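Local coordinates for phosphocarrier protein (Mycoplasma capricolum, PDB 1PCH), which carries phosphoryl groups on an active-site histidine as the general, non-sugar-specific component of the phosphoenolpyruvate-dependent sugar phosphotransferase system, at residues A18-K23 with K77-D82. Numbering follows the deposited sequence.
Sequences ASVLAK and KQTMID
Val20 and Leu21 of helix 15-25 meet Thr79 and Met80 of helix 69-82 in an apolar, largely buried helix-helix contact near the centre of the chain. The axes of segments 18-23 and 77-82 run nearly antiparallel, at 159°, and come within 10.0 Å; no hydrogen bond crosses the gap, and side-chain carbons make all the close approaches. Thr79 presents its methyl rather than its hydroxyl: CG2 stands anti to the backbone N and touches Val20 CG1 at 3.6 Å and Leu21 CD2 at 3.8 Å. Its OG1 turns back along its own helix and bonds to Ala75 O, which gives the hydroxyl of this buried residue a partner within the helix. These are two of the three helices of the HPr fold, an open-faced beta sandwich in which the helices pack on one face of a four-stranded antiparallel sheet of strand order 1-4-2-3. Leu21 reaches across with both branches, its CD2 lying 3.7 Å from Met80 CG. The two side chains meet at about a right angle; Met80, extended beyond CG (chi2 -177°), carries CE to 3.9 Å from both Leu21 CD1 and Leu21 CD2. Met80 also touches Phe3 on strand 2-6 and Ile60 and Ile62 on strand 59-65, so the same side chain meets both the other helix and the sheet. The partly exposed Val20 has its side chain about 9 Å from that of His14, the active-site residue that carries the phosphoryl group.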
ATOM      1  N   ALA A  18      -3.906  -0.172   6.964  1.00 14.14           N
ATOM      2  CA  ALA A  18      -4.496  -0.929   5.908  1.00 17.47           C
ATOM      3  C   ALA A  18      -5.875  -0.347   5.536  1.00 15.76           C
ATOM      4  O   ALA A  18      -6.205  -0.290   4.370  1.00 15.11           O
ATOM      5  CB  ALA A  18      -4.662  -2.398   6.290  1.00 22.60           C
ATOM      6  N   SER A  19      -6.634   0.012   6.562  1.00 16.98           N
ATOM      7  CA  SER A  19      -7.995   0.504   6.322  1.00 16.89           C
ATOM      8  C   SER A  19      -7.957   1.803   5.542  1.00 13.32           C
ATOM      9  O   SER A  19      -8.762   1.970   4.624  1.00 19.59           O
ATOM     10  CB  SER A  19      -8.751   0.670   7.626  1.00 15.23           C
ATOM     11  OG  SER A  19      -8.349   1.774   8.366  1.00 21.45           O
ATOM     12  N   VAL A  20      -7.078   2.711   5.940  1.00 16.07           N
ATOM     13  CA  VAL A  20      -6.879   3.990   5.307  1.00 16.22           C
ATOM     14  C   VAL A  20      -6.396   3.857   3.876  1.00 20.73           C
ATOM     15  O   VAL A  20      -6.816   4.496   2.932  1.00 14.27           O
ATOM     16  CB  VAL A  20      -5.964   4.930   6.103  1.00 19.83           C
ATOM     17  CG1 VAL A  20      -5.799   6.233   5.358  1.00 21.02           C
ATOM     18  CG2 VAL A  20      -6.554   5.159   7.485  1.00 23.08           C
ATOM     19  N   LEU A  21      -5.447   2.919   3.694  1.00 18.46           N
ATOM     20  CA  LEU A  21      -4.954   2.655   2.348  1.00 15.49           C
ATOM     21  C   LEU A  21      -6.023   2.043   1.460  1.00 14.65           C
ATOM     22  O   LEU A  21      -6.132   2.474   0.324  1.00 16.00           O
ATOM     23  CB  LEU A  21      -3.755   1.725   2.391  1.00 17.05           C
ATOM     24  CG  LEU A  21      -2.479   2.454   2.937  1.00 18.60           C
ATOM     25  CD1 LEU A  21      -1.523   1.273   3.319  1.00 18.98           C
ATOM     26  CD2 LEU A  21      -1.864   3.253   1.790  1.00 23.49           C
ATOM     27  N   ALA A  22      -6.761   1.071   1.960  1.00 11.32           N
ATOM     28  CA  ALA A  22      -7.810   0.424   1.148  1.00 13.78           C
ATOM     29  C   ALA A  22      -8.825   1.454   0.697  1.00 16.80           C
ATOM     30  O   ALA A  22      -9.268   1.445  -0.448  1.00 14.17           O
ATOM     31  CB  ALA A  22      -8.456  -0.666   1.965  1.00 21.37           C
ATOM     32  N   LYS A  23      -9.158   2.373   1.611  1.00 14.69           N
ATOM     33  CA  LYS A  23     -10.127   3.425   1.296  1.00 17.94           C
ATOM     34  C   LYS A  23      -9.600   4.303   0.172  1.00 16.93           C
ATOM     35  O   LYS A  23     -10.264   4.718  -0.765  1.00 17.92           O
ATOM     36  CB  LYS A  23     -10.317   4.304   2.560  1.00 20.64           C
ATOM     37  CG  LYS A  23     -11.004   5.641   2.206  1.00 25.07           C
ATOM     38  CD  LYS A  23     -11.254   6.465   3.440  1.00 29.12           C
ATOM     39  CE  LYS A  23     -12.045   7.730   3.176  1.00 34.96           C
ATOM     40  NZ  LYS A  23     -11.865   8.732   4.278  1.00 43.16           N
ATOM     41  N   LYS A  77       1.414   6.819  -1.874  1.00 15.75           N
ATOM     42  CA  LYS A  77       2.678   7.131  -1.203  1.00 12.97           C
ATOM     43  C   LYS A  77       2.432   8.135  -0.105  1.00 15.10           C
ATOM     44  O   LYS A  77       2.811   7.987   1.063  1.00 16.42           O
ATOM     45  CB  LYS A  77       3.684   7.603  -2.259  1.00 14.24           C
ATOM     46  CG  LYS A  77       5.040   7.989  -1.745  1.00 21.22           C
ATOM     47  CD  LYS A  77       5.877   8.637  -2.870  1.00 31.11           C
ATOM     48  CE  LYS A  77       6.844   9.651  -2.235  1.00 39.35           C
ATOM     49  NZ  LYS A  77       7.749  10.221  -3.299  1.00 50.14           N
ATOM     50  N   GLN A  78       1.698   9.207  -0.446  1.00 17.51           N
ATOM     51  CA  GLN A  78       1.446  10.220   0.607  1.00 20.00           C
ATOM     52  C   GLN A  78       0.705   9.645   1.782  1.00 16.64           C
ATOM     53  O   GLN A  78       0.960   9.966   2.939  1.00 16.71           O
ATOM     54  CB  GLN A  78       0.644  11.393   0.024  1.00 23.99           C
ATOM     55  CG  GLN A  78       0.431  12.483   1.103  1.00 32.15           C
ATOM     56  CD  GLN A  78       1.778  13.067   1.518  1.00 39.79           C
ATOM     57  OE1 GLN A  78       2.612  13.331   0.646  1.00 48.42           O
ATOM     58  NE2 GLN A  78       1.999  13.159   2.833  1.00 40.89           N
ATOM     59  N   THR A  79      -0.283   8.789   1.476  1.00 14.76           N
ATOM     60  CA  THR A  79      -1.046   8.141   2.517  1.00 16.50           C
ATOM     61  C   THR A  79      -0.156   7.329   3.458  1.00 14.83           C
ATOM     62  O   THR A  79      -0.349   7.366   4.676  1.00 19.05           O
ATOM     63  CB  THR A  79      -2.173   7.246   1.967  1.00 19.21           C
ATOM     64  OG1 THR A  79      -3.088   8.129   1.272  1.00 19.94           O
ATOM     65  CG2 THR A  79      -2.989   6.660   3.139  1.00 19.67           C
ATOM     66  N   MET A  80       0.801   6.610   2.883  1.00 15.35           N
ATOM     67  CA  MET A  80       1.699   5.813   3.721  1.00 15.63           C
ATOM     68  C   MET A  80       2.558   6.689   4.628  1.00 17.99           C
ATOM     69  O   MET A  80       2.835   6.339   5.755  1.00 20.06           O
ATOM     70  CB  MET A  80       2.616   4.938   2.858  1.00 13.49           C
ATOM     71  CG  MET A  80       1.756   3.850   2.198  1.00 16.03           C
ATOM     72  SD  MET A  80       2.784   2.725   1.239  1.00 24.74           S
ATOM     73  CE  MET A  80       1.527   1.477   0.844  1.00 38.67           C
ATOM     74  N   ILE A  81       2.954   7.823   4.057  1.00 18.19           N
ATOM     75  CA  ILE A  81       3.778   8.750   4.813  1.00 23.43           C
ATOM     76  C   ILE A  81       2.941   9.340   5.940  1.00 25.15           C
ATOM     77  O   ILE A  81       3.348   9.407   7.090  1.00 24.82           O
ATOM     78  CB  ILE A  81       4.306   9.869   3.904  1.00 24.28           C
ATOM     79  CG1 ILE A  81       5.461   9.389   3.036  1.00 24.71           C
ATOM     80  CG2 ILE A  81       4.701  11.090   4.741  1.00 30.91           C
ATOM     81  CD1 ILE A  81       5.670  10.062   1.740  1.00 27.28           C
ATOM     82  N   ASP A  82       1.738   9.757   5.532  1.00 25.14           N
ATOM     83  CA  ASP A  82       0.840  10.378   6.501  1.00 25.62           C
ATOM     84  C   ASP A  82       0.499   9.420   7.626  1.00 26.64           C
ATOM     85  O   ASP A  82       0.192   9.815   8.735  1.00 34.42           O
ATOM     86  CB  ASP A  82      -0.458  10.808   5.809  1.00 29.91           C
ATOM     87  CG  ASP A  82      -0.331  12.094   5.025  1.00 32.09           C
ATOM     88  OD1 ASP A  82       0.749  12.698   5.011  1.00 28.84           O
ATOM     89  OD2 ASP A  82      -1.306  12.400   4.274  1.00 39.19           O
TER